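Local structure of hypothetical protein yfcE (1SU1) at residues E46-S51 with N85-K90; D61-G66 with K79-L84; E162-N167 with A202-N207. The protein is of unknown function but belongs to the calcineurin-like phosphoesterase superfamily and binds zinc ions at two sites in its chain. One frame throughout, in Å; residues are numbered along the deposited sequence.

Interaction 1: residues E46-S51 with N85-K90; sequences ELFAQS and NEVAHK
F48 turns the rim of its ring, not a face, toward V87 and K90, and so joins the helix of one beta-alpha-beta crossover (27-31, 38-51, 55-58) to the loop that ends the next (55-58, 77-85, 91-93) in the calcineurin-like phosphoesterase fold. It sits on helix 38-51; its partners follow helix 77-85. The phenyl ring leaves the helix with CG anti to the backbone N (chi1 177°), a torsion that carries it toward the loop, which it meets obliquely. There V87 CG2 comes up at the ring edge, near its plane, 3.6 Å from F48 CE2. A second carbon of the same edge, F48 CD2, is 4.1 Å from V87 CG2. The next position along the rim, F48 CZ, lies 4.1 Å from K90 CB, again near the ring plane. One edge of a single aromatic thus takes a methyl and a methylene in turn. V87 uses its CG2 branch because chi1 of 74° puts CG1 between the backbone N and the carbonyl carbon. K90 contributes the root of its side chain, while the extended remainder runs on from the contact, with K90 CG lying over one face of the H89 ring.

The loop presents both residues through compact turns. A type I turn spans N85 to A88, and K90 N then donates to V87 O at 2.9 Å, closing the short 3-10 segment that links the two partners of the ring. K90 also pairs through its backbone with L56 of strand 55-58, and F48 packs on M29 of strand 27-31. On the backbone of the same residue, F48 O receives two bonds: S51 N reaches it at 3.1 Å, and S51 OG at 2.8 Å, tilted 17° from the carbonyl plane.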
ATOM      1  N   GLU A  46      12.728 -26.991  15.147  1.00 22.57           N
ATOM      2  CA  GLU A  46      12.907 -28.393  15.537  1.00 24.49           C
ATOM      3  C   GLU A  46      11.534 -28.932  15.930  1.00 21.60           C
ATOM      4  O   GLU A  46      11.185 -30.068  15.609  1.00 19.62           O
ATOM      5  CB  GLU A  46      13.929 -28.552  16.682  1.00 30.03           C
ATOM      6  CG  GLU A  46      13.390 -28.428  18.111  1.00 41.18           C
ATOM      7  CD  GLU A  46      14.394 -28.914  19.169  1.00 43.33           C
ATOM      8  OE1 GLU A  46      15.403 -28.220  19.425  1.00 41.55           O
ATOM      9  OE2 GLU A  46      14.169 -30.001  19.740  1.00 49.01           O
ATOM     10  N   LEU A  47      10.735 -28.095  16.587  1.00 20.92           N
ATOM     11  CA  LEU A  47       9.391 -28.498  16.981  1.00 21.98           C
ATOM     12  C   LEU A  47       8.521 -28.707  15.743  1.00 24.10           C
ATOM     13  O   LEU A  47       7.746 -29.669  15.675  1.00 23.76           O
ATOM     14  CB  LEU A  47       8.763 -27.446  17.896  1.00 22.67           C
ATOM     15  CG  LEU A  47       9.376 -27.377  19.301  1.00 25.15           C
ATOM     16  CD1 LEU A  47       8.827 -26.196  20.066  1.00 24.60           C
ATOM     17  CD2 LEU A  47       9.076 -28.676  20.043  1.00 25.39           C
ATOM     18  N   PHE A  48       8.664 -27.828  14.753  1.00 24.27           N
ATOM     19  CA  PHE A  48       7.878 -27.962  13.535  1.00 22.46           C
ATOM     20  C   PHE A  48       8.175 -29.290  12.858  1.00 21.43           C
ATOM     21  O   PHE A  48       7.262 -30.013  12.456  1.00 21.80           O
ATOM     22  CB  PHE A  48       8.170 -26.819  12.549  1.00 22.89           C
ATOM     23  CG  PHE A  48       7.443 -26.957  11.237  1.00 21.56           C
ATOM     24  CD1 PHE A  48       6.051 -27.055  11.208  1.00 22.36           C
ATOM     25  CD2 PHE A  48       8.143 -27.006  10.037  1.00 25.13           C
ATOM     26  CE1 PHE A  48       5.366 -27.203  10.002  1.00 23.68           C
ATOM     27  CE2 PHE A  48       7.465 -27.153   8.820  1.00 25.58           C
ATOM     28  CZ  PHE A  48       6.077 -27.252   8.806  1.00 22.61           C
ATOM     29  N   ALA A  49       9.458 -29.604  12.722  1.00 21.98           N
ATOM     30  CA  ALA A  49       9.867 -30.854  12.083  1.00 23.17           C
ATOM     31  C   ALA A  49       9.323 -32.100  12.790  1.00 24.51           C
ATOM     32  O   ALA A  49       9.190 -33.151  12.168  1.00 24.82           O
ATOM     33  CB  ALA A  49      11.388 -30.926  12.006  1.00 22.17           C
ATOM     34  N   GLN A  50       8.997 -31.984  14.075  1.00 25.80           N
ATOM     35  CA  GLN A  50       8.487 -33.130  14.837  1.00 30.22           C
ATOM     36  C   GLN A  50       6.963 -33.175  14.922  1.00 31.15           C
ATOM     37  O   GLN A  50       6.377 -34.232  15.191  1.00 31.06           O
ATOM     38  CB  GLN A  50       9.048 -33.109  16.268  1.00 30.63           C
ATOM     39  CG  GLN A  50      10.552 -32.929  16.343  1.00 34.59           C
ATOM     40  CD  GLN A  50      11.066 -32.857  17.770  1.00 36.54           C
ATOM     41  OE1 GLN A  50      10.350 -32.453  18.688  1.00 34.60           O
ATOM     42  NE2 GLN A  50      12.324 -33.231  17.958  1.00 38.11           N
ATOM     43  N   SER A  51       6.332 -32.023  14.694  1.00 28.81           N
ATOM     44  CA  SER A  51       4.880 -31.878  14.794  1.00 26.49           C
ATOM     45  C   SER A  51       4.020 -32.673  13.827  1.00 23.66           C
ATOM     46  O   SER A  51       2.930 -33.108  14.180  1.00 22.60           O
ATOM     47  CB  SER A  51       4.502 -30.401  14.637  1.00 27.67           C
ATOM     48  OG  SER A  51       4.619 -30.016  13.270  1.00 21.21           O
ATOM     49  N   ASN A  85      14.548 -20.177   5.519  1.00 18.50           N
ATOM     50  CA  ASN A  85      14.493 -20.574   4.115  1.00 20.17           C
ATOM     51  C   ASN A  85      14.627 -22.069   3.853  1.00 24.56           C
ATOM     52  O   ASN A  85      14.236 -22.554   2.782  1.00 22.80           O
ATOM     53  CB  ASN A  85      15.535 -19.802   3.295  1.00 20.60           C
ATOM     54  CG  ASN A  85      15.091 -18.364   3.008  1.00 23.86           C
ATOM     55  OD1 ASN A  85      13.892 -18.069   3.009  1.00 18.09           O
ATOM     56  ND2 ASN A  85      16.046 -17.475   2.765  1.00 18.82           N
ATOM     57  N   GLU A  86      15.175 -22.810   4.815  1.00 25.33           N
ATOM     58  CA  GLU A  86      15.321 -24.255   4.636  1.00 25.77           C
ATOM     59  C   GLU A  86      13.943 -24.911   4.547  1.00 24.13           C
ATOM     60  O   GLU A  86      13.795 -25.986   3.965  1.00 25.82           O
ATOM     61  CB  GLU A  86      16.136 -24.867   5.788  1.00 28.82           C
ATOM     62  CG  GLU A  86      17.642 -24.589   5.688  1.00 33.17           C
ATOM     63  CD  GLU A  86      18.416 -24.910   6.972  1.00 42.03           C
ATOM     64  OE1 GLU A  86      19.638 -24.643   7.005  1.00 42.97           O
ATOM     65  OE2 GLU A  86      17.814 -25.421   7.945  1.00 42.46           O
ATOM     66  N   VAL A  87      12.928 -24.253   5.098  1.00 21.64           N
ATOM     67  CA  VAL A  87      11.581 -24.811   5.063  1.00 24.36           C
ATOM     68  C   VAL A  87      10.565 -23.885   4.347  1.00 23.56           C
ATOM     69  O   VAL A  87       9.350 -23.984   4.548  1.00 20.34           O
ATOM     70  CB  VAL A  87      11.113 -25.145   6.519  1.00 26.30           C
ATOM     71  CG1 VAL A  87      10.778 -23.874   7.286  1.00 27.93           C
ATOM     72  CG2 VAL A  87       9.945 -26.104   6.486  1.00 33.80           C
ATOM     73  N   ALA A  88      11.082 -23.004   3.490  1.00 24.03           N
ATOM     74  CA  ALA A  88      10.263 -22.042   2.746  1.00 23.04           C
ATOM     75  C   ALA A  88       8.995 -22.629   2.123  1.00 23.11           C
ATOM     76  O   ALA A  88       7.912 -22.058   2.252  1.00 21.62           O
ATOM     77  CB  ALA A  88      11.113 -21.366   1.656  1.00 21.21           C
ATOM     78  N   HIS A  89       9.128 -23.771   1.459  1.00 24.96           N
ATOM     79  CA  HIS A  89       7.996 -24.418   0.805  1.00 28.93           C
ATOM     80  C   HIS A  89       6.848 -24.836   1.725  1.00 28.90           C
ATOM     81  O   HIS A  89       5.806 -25.295   1.249  1.00 29.73           O
ATOM     82  CB  HIS A  89       8.482 -25.634   0.010  1.00 37.37           C
ATOM     83  CG  HIS A  89       9.201 -26.654   0.839  1.00 48.71           C
ATOM     84  ND1 HIS A  89      10.336 -26.358   1.565  1.00 51.05           N
ATOM     85  CD2 HIS A  89       8.947 -27.966   1.056  1.00 51.47           C
ATOM     86  CE1 HIS A  89      10.748 -27.444   2.195  1.00 52.98           C
ATOM     87  NE2 HIS A  89       9.924 -28.434   1.902  1.00 54.36           N
ATOM     88  N   LYS A  90       7.010 -24.673   3.032  1.00 26.94           N
ATOM     89  CA  LYS A  90       5.940 -25.057   3.946  1.00 27.20           C
ATOM     90  C   LYS A  90       5.468 -23.931   4.853  1.00 23.49           C
ATOM     91  O   LYS A  90       4.743 -24.168   5.822  1.00 22.28           O
ATOM     92  CB  LYS A  90       6.367 -26.263   4.787  1.00 31.71           C
ATOM     93  CG  LYS A  90       6.451 -27.550   3.976  1.00 38.25           C
ATOM     94  CD  LYS A  90       6.799 -28.740   4.832  1.00 40.41           C
ATOM     95  CE  LYS A  90       6.667 -30.028   4.041  1.00 46.98           C
ATOM     96  NZ  LYS A  90       7.101 -31.217   4.831  1.00 50.55           N
TER

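Interaction 2: residues D61-G66 with K79-L84. Unlike the reference sequence in segment 79-84: V81 (reference Ala). With ZN (zinc ion), chain E.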
ATOM      1  N   ASP A  61       6.370 -10.080  11.923  1.00 18.63           N
ATOM      2  CA  ASP A  61       7.473  -9.461  12.662  1.00 20.17           C
ATOM      3  C   ASP A  61       8.557 -10.523  12.824  1.00 22.27           C
ATOM      4  O   ASP A  61       8.824 -11.041  13.922  1.00 19.90           O
ATOM      5  CB  ASP A  61       6.965  -8.899  13.996  1.00 18.41           C
ATOM      6  CG  ASP A  61       6.096  -7.655  13.802  1.00 27.84           C
ATOM      7  OD1 ASP A  61       5.552  -7.499  12.686  1.00 30.73           O
ATOM      8  OD2 ASP A  61       5.938  -6.854  14.746  1.00 22.41           O
ATOM      9  N   VAL A  62       9.144 -10.829  11.670  1.00 19.03           N
ATOM     10  CA  VAL A  62      10.153 -11.846  11.487  1.00 21.32           C
ATOM     11  C   VAL A  62      11.606 -11.509  11.854  1.00 23.57           C
ATOM     12  O   VAL A  62      12.174 -12.146  12.741  1.00 21.84           O
ATOM     13  CB  VAL A  62      10.084 -12.328  10.022  1.00 19.58           C
ATOM     14  CG1 VAL A  62      10.935 -13.565   9.820  1.00 18.50           C
ATOM     15  CG2 VAL A  62       8.626 -12.607   9.644  1.00 18.16           C
ATOM     16  N   LEU A  63      12.198 -10.516  11.190  1.00 21.24           N
ATOM     17  CA  LEU A  63      13.600 -10.171  11.429  1.00 20.06           C
ATOM     18  C   LEU A  63      13.940  -8.931  12.245  1.00 23.39           C
ATOM     19  O   LEU A  63      14.926  -8.923  12.993  1.00 24.47           O
ATOM     20  CB  LEU A  63      14.323 -10.068  10.091  1.00 18.63           C
ATOM     21  CG  LEU A  63      14.104 -11.247   9.144  1.00 21.43           C
ATOM     22  CD1 LEU A  63      14.757 -10.954   7.805  1.00 17.17           C
ATOM     23  CD2 LEU A  63      14.683 -12.520   9.766  1.00 22.67           C
ATOM     24  N   ASN A  64      13.145  -7.877  12.102  1.00 24.72           N
ATOM     25  CA  ASN A  64      13.407  -6.630  12.818  1.00 22.58           C
ATOM     26  C   ASN A  64      12.974  -6.699  14.286  1.00 23.41           C
ATOM     27  O   ASN A  64      11.879  -7.174  14.605  1.00 23.13           O
ATOM     28  CB  ASN A  64      12.715  -5.480  12.060  1.00 26.89           C
ATOM     29  CG  ASN A  64      12.691  -4.177  12.824  1.00 26.09           C
ATOM     30  OD1 ASN A  64      13.676  -3.764  13.440  1.00 27.70           O
ATOM     31  ND2 ASN A  64      11.555  -3.501  12.764  1.00 35.10           N
ATOM     32  N   HIS A  65      13.848  -6.242  15.180  1.00 22.85           N
ATOM     33  CA  HIS A  65      13.543  -6.257  16.605  1.00 23.91           C
ATOM     34  C   HIS A  65      12.423  -5.282  16.954  1.00 26.57           C
ATOM     35  O   HIS A  65      11.677  -5.498  17.912  1.00 27.15           O
ATOM     36  CB  HIS A  65      14.800  -5.922  17.425  1.00 18.03           C
ATOM     37  CG  HIS A  65      15.345  -4.549  17.180  1.00 13.86           C
ATOM     38  ND1 HIS A  65      15.008  -3.463  17.959  1.00 16.26           N
ATOM     39  CD2 HIS A  65      16.206  -4.082  16.242  1.00 13.66           C
ATOM     40  CE1 HIS A  65      15.636  -2.389  17.515  1.00 12.72           C
ATOM     41  NE2 HIS A  65      16.371  -2.736  16.473  1.00 11.85           N
ATOM     42  N   GLY A  66      12.301  -4.222  16.161  1.00 28.94           N
ATOM     43  CA  GLY A  66      11.283  -3.225  16.423  1.00 31.57           C
ATOM     44  C   GLY A  66      11.920  -2.059  17.153  1.00 34.08           C
ATOM     45  O   GLY A  66      12.527  -2.255  18.203  1.00 33.42           O
ATOM     46  N   LYS A  79      21.180 -14.778  10.239  1.00 26.81           N
ATOM     47  CA  LYS A  79      21.123 -16.228  10.409  1.00 25.83           C
ATOM     48  C   LYS A  79      19.688 -16.743  10.436  1.00 19.78           C
ATOM     49  O   LYS A  79      19.403 -17.806   9.894  1.00 16.97           O
ATOM     50  CB  LYS A  79      21.865 -16.655  11.685  1.00 29.88           C
ATOM     51  CG  LYS A  79      22.156 -18.148  11.754  1.00 35.38           C
ATOM     52  CD  LYS A  79      23.086 -18.592  10.627  1.00 41.18           C
ATOM     53  CE  LYS A  79      23.366 -20.093  10.693  1.00 42.58           C
ATOM     54  NZ  LYS A  79      24.292 -20.549   9.614  1.00 47.67           N
ATOM     55  N   VAL A  80      18.780 -16.007  11.066  1.00 19.68           N
ATOM     56  CA  VAL A  80      17.381 -16.451  11.091  1.00 20.16           C
ATOM     57  C   VAL A  80      16.867 -16.660   9.659  1.00 21.04           C
ATOM     58  O   VAL A  80      16.093 -17.594   9.395  1.00 21.30           O
ATOM     59  CB  VAL A  80      16.461 -15.438  11.804  1.00 20.06           C
ATOM     60  CG1 VAL A  80      15.006 -15.812  11.586  1.00 23.79           C
ATOM     61  CG2 VAL A  80      16.762 -15.420  13.296  1.00 20.11           C
ATOM     62  N   VAL A  81      17.334 -15.816   8.737  1.00 19.08           N
ATOM     63  CA  VAL A  81      16.933 -15.904   7.333  1.00 21.30           C
ATOM     64  C   VAL A  81      17.320 -17.243   6.705  1.00 21.56           C
ATOM     65  O   VAL A  81      16.485 -17.917   6.092  1.00 20.89           O
ATOM     66  CB  VAL A  81      17.569 -14.756   6.498  1.00 20.48           C
ATOM     67  CG1 VAL A  81      17.315 -14.976   5.020  1.00 21.05           C
ATOM     68  CG2 VAL A  81      17.004 -13.427   6.940  1.00 17.87           C
ATOM     69  N   GLU A  82      18.593 -17.609   6.834  1.00 22.11           N
ATOM     70  CA  GLU A  82      19.097 -18.873   6.295  1.00 24.69           C
ATOM     71  C   GLU A  82      18.276 -20.044   6.826  1.00 22.01           C
ATOM     72  O   GLU A  82      17.912 -20.954   6.079  1.00 22.50           O
ATOM     73  CB  GLU A  82      20.563 -19.097   6.702  1.00 29.50           C
ATOM     74  CG  GLU A  82      21.603 -18.440   5.821  1.00 40.98           C
ATOM     75  CD  GLU A  82      23.016 -18.566   6.404  1.00 48.72           C
ATOM     76  OE1 GLU A  82      23.393 -19.691   6.817  1.00 47.48           O
ATOM     77  OE2 GLU A  82      23.748 -17.546   6.442  1.00 50.04           O
ATOM     78  N   ARG A  83      17.991 -20.014   8.125  1.00 19.96           N
ATOM     79  CA  ARG A  83      17.237 -21.086   8.765  1.00 21.43           C
ATOM     80  C   ARG A  83      15.770 -21.168   8.330  1.00 21.74           C
ATOM     81  O   ARG A  83      15.256 -22.261   8.070  1.00 16.86           O
ATOM     82  CB  ARG A  83      17.336 -20.948  10.285  1.00 25.62           C
ATOM     83  CG  ARG A  83      18.731 -21.277  10.855  1.00 32.88           C
ATOM     84  CD  ARG A  83      19.073 -22.761  10.686  1.00 39.91           C
ATOM     85  NE  ARG A  83      20.096 -23.214  11.628  1.00 49.02           N
ATOM     86  CZ  ARG A  83      21.409 -23.126  11.427  1.00 51.33           C
ATOM     87  NH1 ARG A  83      21.881 -22.600  10.305  1.00 55.40           N
ATOM     88  NH2 ARG A  83      22.254 -23.559  12.353  1.00 52.37           N
ATOM     89  N   LEU A  84      15.084 -20.029   8.239  1.00 21.93           N
ATOM     90  CA  LEU A  84      13.688 -20.077   7.807  1.00 20.27           C
ATOM     91  C   LEU A  84      13.570 -20.526   6.349  1.00 18.69           C
ATOM     92  O   LEU A  84      12.620 -21.214   5.985  1.00 19.16           O
ATOM     93  CB  LEU A  84      13.008 -18.716   8.007  1.00 21.60           C
ATOM     94  CG  LEU A  84      12.777 -18.306   9.467  1.00 21.26           C
ATOM     95  CD1 LEU A  84      12.204 -16.908   9.535  1.00 23.49           C
ATOM     96  CD2 LEU A  84      11.837 -19.308  10.137  1.00 21.85           C
TER
HETATM   97 ZN    ZN E 301       3.903  -6.271  15.764  1.00 22.86          ZN
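The loop that follows strand 55-58 carries a zinc ligand, D61, and the next two residues, V62 and L63, plug it into helix 77-85. L63 does most of this work. Its CG lies anti to the carbonyl carbon (chi1 -49°), and both methyls of the fork touch CG2 of V81, alanine in the reference sequence: L63 CD1 presses on V81 CG2 at 3.5 Å, tighter than usual van der Waals contact, and L63 CD2 lies 3.8 Å from it. L63 CD2 also meets V80 CG1 at 3.8 Å. The leucine meets V81 at roughly a right angle but slides past V80 in the opposite direction, so the two valines grip it differently. One turn further on, L84 CD1 reaches V62 CG1 at 3.6 Å. All five residues are buried, and the contact is wholly apolar.

The metal is met by the first residue of the segment, D61. D61 OD2 binds zinc at 2.4 Å, beside N97, H129 and H151, while D61 OD1 accepts from C98 N, a second-shell bond that helps fix the rotation of the carboxylate. D99 receives the backbone N-H groups of D61 and V62. Beyond L63 the chain folds back in an Asx turn: G66 N donates to N64 OD1 at 3.1 Å, nearly straight at 163°, though from well above the carbonyl plane. H65 NE2 is hydrogen-bonded to the Y75 hydroxyl of a second subunit. D61 is the aspartate of the Gly-Asp motif of calcineurin-like phosphoesterases, a metal ligand on the loop after an inner strand.

Interaction 3: residues E162-N167 with A202-N207; sequences EIFHFN and AQVAIN
The F164 ring rests against V204, A205 and I206: I206 meets a face, while V204 CG2 and A205 O come in obliquely. I206 CG2 makes a CH-pi contact, 3.9 Å from the ring centroid and 19° off the normal. That methyl is displaced toward the rim, and its closest ring atom is F164 CD2, at 3.7 Å. V204 CG2 lies 3.9 Å from F164 CD1, and A205 O lies 3.8 Å from F164 CE1. The I206 torsion (chi1 62°) sets its CG2 anti to the carbonyl carbon and over the ring, with CG1 between the backbone N and the carbonyl carbon.

Backbone bonds from F164 to D145 and L147 hold the phenylalanine's own strand in place, and Q203 NE2 donates to S191 OG on the partner side. No hydrogen bond joins the two segments; the F164 side chain meets both side chains and backbone of 204-206. The contact joins the two mixed sheets of the calcineurin-like phosphoesterase beta sandwich. Strand 163-167 lies between 146-148 and 156-160 in one, whereas 200-205 is outermost in the other, next to 189-194. F166, reaching L190 and V192, continues the same interface, and V146 of strand 146-148 touches both F164 and I206.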
ATOM      1  N   GLU A 162     -19.224 -13.973  20.313  1.00 44.82           N
ATOM      2  CA  GLU A 162     -19.661 -15.011  19.391  1.00 42.90           C
ATOM      3  C   GLU A 162     -18.534 -15.634  18.572  1.00 38.14           C
ATOM      4  O   GLU A 162     -18.762 -16.579  17.808  1.00 37.26           O
ATOM      5  CB  GLU A 162     -20.739 -14.458  18.455  1.00 48.75           C
ATOM      6  CG  GLU A 162     -20.380 -13.156  17.748  1.00 57.87           C
ATOM      7  CD  GLU A 162     -20.327 -11.955  18.688  1.00 62.93           C
ATOM      8  OE1 GLU A 162     -19.307 -11.777  19.390  1.00 65.05           O
ATOM      9  OE2 GLU A 162     -21.314 -11.188  18.726  1.00 66.40           O
ATOM     10  N   ILE A 163     -17.321 -15.110  18.718  1.00 33.34           N
ATOM     11  CA  ILE A 163     -16.186 -15.664  17.992  1.00 31.66           C
ATOM     12  C   ILE A 163     -15.076 -16.074  18.955  1.00 30.87           C
ATOM     13  O   ILE A 163     -15.134 -15.782  20.151  1.00 32.05           O
ATOM     14  CB  ILE A 163     -15.598 -14.660  16.965  1.00 30.66           C
ATOM     15  CG1 ILE A 163     -15.151 -13.382  17.676  1.00 29.20           C
ATOM     16  CG2 ILE A 163     -16.630 -14.359  15.878  1.00 28.55           C
ATOM     17  CD1 ILE A 163     -14.195 -12.530  16.857  1.00 25.67           C
ATOM     18  N   PHE A 164     -14.064 -16.747  18.420  1.00 27.32           N
ATOM     19  CA  PHE A 164     -12.933 -17.198  19.216  1.00 24.39           C
ATOM     20  C   PHE A 164     -11.705 -16.343  18.920  1.00 22.17           C
ATOM     21  O   PHE A 164     -11.449 -15.997  17.767  1.00 23.10           O
ATOM     22  CB  PHE A 164     -12.599 -18.656  18.876  1.00 23.93           C
ATOM     23  CG  PHE A 164     -13.666 -19.638  19.256  1.00 25.06           C
ATOM     24  CD1 PHE A 164     -13.888 -19.966  20.593  1.00 26.41           C
ATOM     25  CD2 PHE A 164     -14.443 -20.251  18.274  1.00 24.45           C
ATOM     26  CE1 PHE A 164     -14.874 -20.896  20.949  1.00 28.17           C
ATOM     27  CE2 PHE A 164     -15.430 -21.177  18.613  1.00 26.74           C
ATOM     28  CZ  PHE A 164     -15.648 -21.504  19.959  1.00 26.84           C
ATOM     29  N   HIS A 165     -10.954 -15.995  19.958  1.00 20.25           N
ATOM     30  CA  HIS A 165      -9.716 -15.233  19.792  1.00 22.93           C
ATOM     31  C   HIS A 165      -8.559 -16.186  20.117  1.00 24.31           C
ATOM     32  O   HIS A 165      -8.624 -16.941  21.101  1.00 23.89           O
ATOM     33  CB  HIS A 165      -9.645 -14.039  20.753  1.00 24.76           C
ATOM     34  CG  HIS A 165     -10.583 -12.923  20.419  1.00 31.41           C
ATOM     35  ND1 HIS A 165     -10.415 -11.646  20.911  1.00 33.35           N
ATOM     36  CD2 HIS A 165     -11.717 -12.894  19.678  1.00 31.22           C
ATOM     37  CE1 HIS A 165     -11.404 -10.880  20.491  1.00 32.55           C
ATOM     38  NE2 HIS A 165     -12.208 -11.613  19.741  1.00 32.96           N
ATOM     39  N   PHE A 166      -7.509 -16.151  19.299  1.00 22.42           N
ATOM     40  CA  PHE A 166      -6.345 -16.997  19.527  1.00 22.33           C
ATOM     41  C   PHE A 166      -5.060 -16.238  19.180  1.00 23.37           C
ATOM     42  O   PHE A 166      -4.909 -15.751  18.055  1.00 23.59           O
ATOM     43  CB  PHE A 166      -6.431 -18.285  18.698  1.00 19.58           C
ATOM     44  CG  PHE A 166      -5.244 -19.200  18.886  1.00 24.51           C
ATOM     45  CD1 PHE A 166      -5.003 -19.820  20.118  1.00 23.27           C
ATOM     46  CD2 PHE A 166      -4.353 -19.424  17.841  1.00 21.80           C
ATOM     47  CE1 PHE A 166      -3.888 -20.647  20.299  1.00 24.12           C
ATOM     48  CE2 PHE A 166      -3.237 -20.249  18.013  1.00 25.94           C
ATOM     49  CZ  PHE A 166      -3.005 -20.862  19.246  1.00 22.17           C
ATOM     50  N   ASN A 167      -4.151 -16.147  20.157  1.00 21.41           N
ATOM     51  CA  ASN A 167      -2.863 -15.468  20.012  1.00 21.81           C
ATOM     52  C   ASN A 167      -1.781 -16.353  20.649  1.00 22.32           C
ATOM     53  O   ASN A 167      -1.797 -16.562  21.855  1.00 20.76           O
ATOM     54  CB  ASN A 167      -2.916 -14.107  20.715  1.00 17.54           C
ATOM     55  CG  ASN A 167      -1.659 -13.273  20.490  1.00 23.15           C
ATOM     56  OD1 ASN A 167      -0.573 -13.805  20.213  1.00 16.53           O
ATOM     57  ND2 ASN A 167      -1.804 -11.941  20.630  1.00 20.08           N
ATOM     58  N   ALA A 202      -2.428 -22.105  27.502  1.00 22.51           N
ATOM     59  CA  ALA A 202      -3.846 -21.805  27.287  1.00 18.67           C
ATOM     60  C   ALA A 202      -4.346 -22.602  26.098  1.00 16.44           C
ATOM     61  O   ALA A 202      -3.580 -22.910  25.187  1.00 17.99           O
ATOM     62  CB  ALA A 202      -4.024 -20.318  27.029  1.00 19.50           C
ATOM     63  N   GLN A 203      -5.623 -22.962  26.108  1.00 16.50           N
ATOM     64  CA  GLN A 203      -6.180 -23.710  24.990  1.00 18.84           C
ATOM     65  C   GLN A 203      -7.700 -23.550  24.930  1.00 20.26           C
ATOM     66  O   GLN A 203      -8.357 -23.296  25.947  1.00 19.10           O
ATOM     67  CB  GLN A 203      -5.784 -25.197  25.079  1.00 19.06           C
ATOM     68  CG  GLN A 203      -6.176 -25.883  26.374  1.00 21.96           C
ATOM     69  CD  GLN A 203      -5.702 -27.350  26.470  1.00 22.98           C
ATOM     70  OE1 GLN A 203      -6.041 -28.047  27.423  1.00 22.90           O
ATOM     71  NE2 GLN A 203      -4.938 -27.815  25.480  1.00 16.56           N
ATOM     72  N   VAL A 204      -8.259 -23.682  23.730  1.00 20.74           N
ATOM     73  CA  VAL A 204      -9.698 -23.541  23.567  1.00 18.32           C
ATOM     74  C   VAL A 204     -10.176 -24.508  22.505  1.00 17.62           C
ATOM     75  O   VAL A 204      -9.483 -24.752  21.512  1.00 20.01           O
ATOM     76  CB  VAL A 204     -10.078 -22.071  23.174  1.00 21.56           C
ATOM     77  CG1 VAL A 204      -9.459 -21.705  21.824  1.00 16.52           C
ATOM     78  CG2 VAL A 204     -11.593 -21.903  23.139  1.00 17.13           C
ATOM     79  N   ALA A 205     -11.345 -25.093  22.735  1.00 18.62           N
ATOM     80  CA  ALA A 205     -11.926 -26.021  21.771  1.00 20.48           C
ATOM     81  C   ALA A 205     -12.924 -25.197  20.960  1.00 21.50           C
ATOM     82  O   ALA A 205     -13.774 -24.506  21.521  1.00 18.23           O
ATOM     83  CB  ALA A 205     -12.651 -27.152  22.480  1.00 17.88           C
ATOM     84  N   ILE A 206     -12.824 -25.275  19.642  1.00 24.26           N
ATOM     85  CA  ILE A 206     -13.713 -24.507  18.784  1.00 26.30           C
ATOM     86  C   ILE A 206     -14.871 -25.307  18.177  1.00 30.03           C
ATOM     87  O   ILE A 206     -15.479 -24.872  17.209  1.00 31.00           O
ATOM     88  CB  ILE A 206     -12.920 -23.838  17.639  1.00 22.57           C
ATOM     89  CG1 ILE A 206     -12.255 -24.903  16.761  1.00 20.56           C
ATOM     90  CG2 ILE A 206     -11.870 -22.888  18.226  1.00 19.92           C
ATOM     91  CD1 ILE A 206     -11.434 -24.339  15.611  1.00 20.25           C
ATOM     92  N   ASN A 207     -15.195 -26.462  18.743  1.00 31.79           N
ATOM     93  CA  ASN A 207     -16.286 -27.293  18.231  1.00 35.59           C
ATOM     94  C   ASN A 207     -17.596 -26.541  18.302  1.00 37.76           C
ATOM     95  O   ASN A 207     -17.868 -25.840  19.273  1.00 37.99           O
ATOM     96  CB  ASN A 207     -16.409 -28.561  19.071  1.00 36.09           C
ATOM     97  CG  ASN A 207     -15.133 -29.379  19.089  1.00 35.37           C
ATOM     98  OD1 ASN A 207     -15.051 -30.419  18.427  1.00 38.23           O
ATOM     99  ND2 ASN A 207     -14.147 -28.941  19.875  1.00 31.39           N
TER

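How the interactions relate
Along the chain, interaction 1 opens at 46-51 and shuts at 85-90, with both segments of interaction 2 falling in between; interaction 3 follows later. Interactions 1 and 2 have centres 15 Å apart and are joined in sequence, since helix 77-85 runs from 79-84 directly into the loop that carries V87 and K90. One helix is therefore tied at its body to a metal-binding loop and, just past its end, to helix 38-51. The centre of interaction 3 lies 25 Å from that of interaction 1 and 28 Å from that of interaction 2, across the chain's centre from the latter. Helix-and-loop packing is thus found in one region, the joining of two sheets in another.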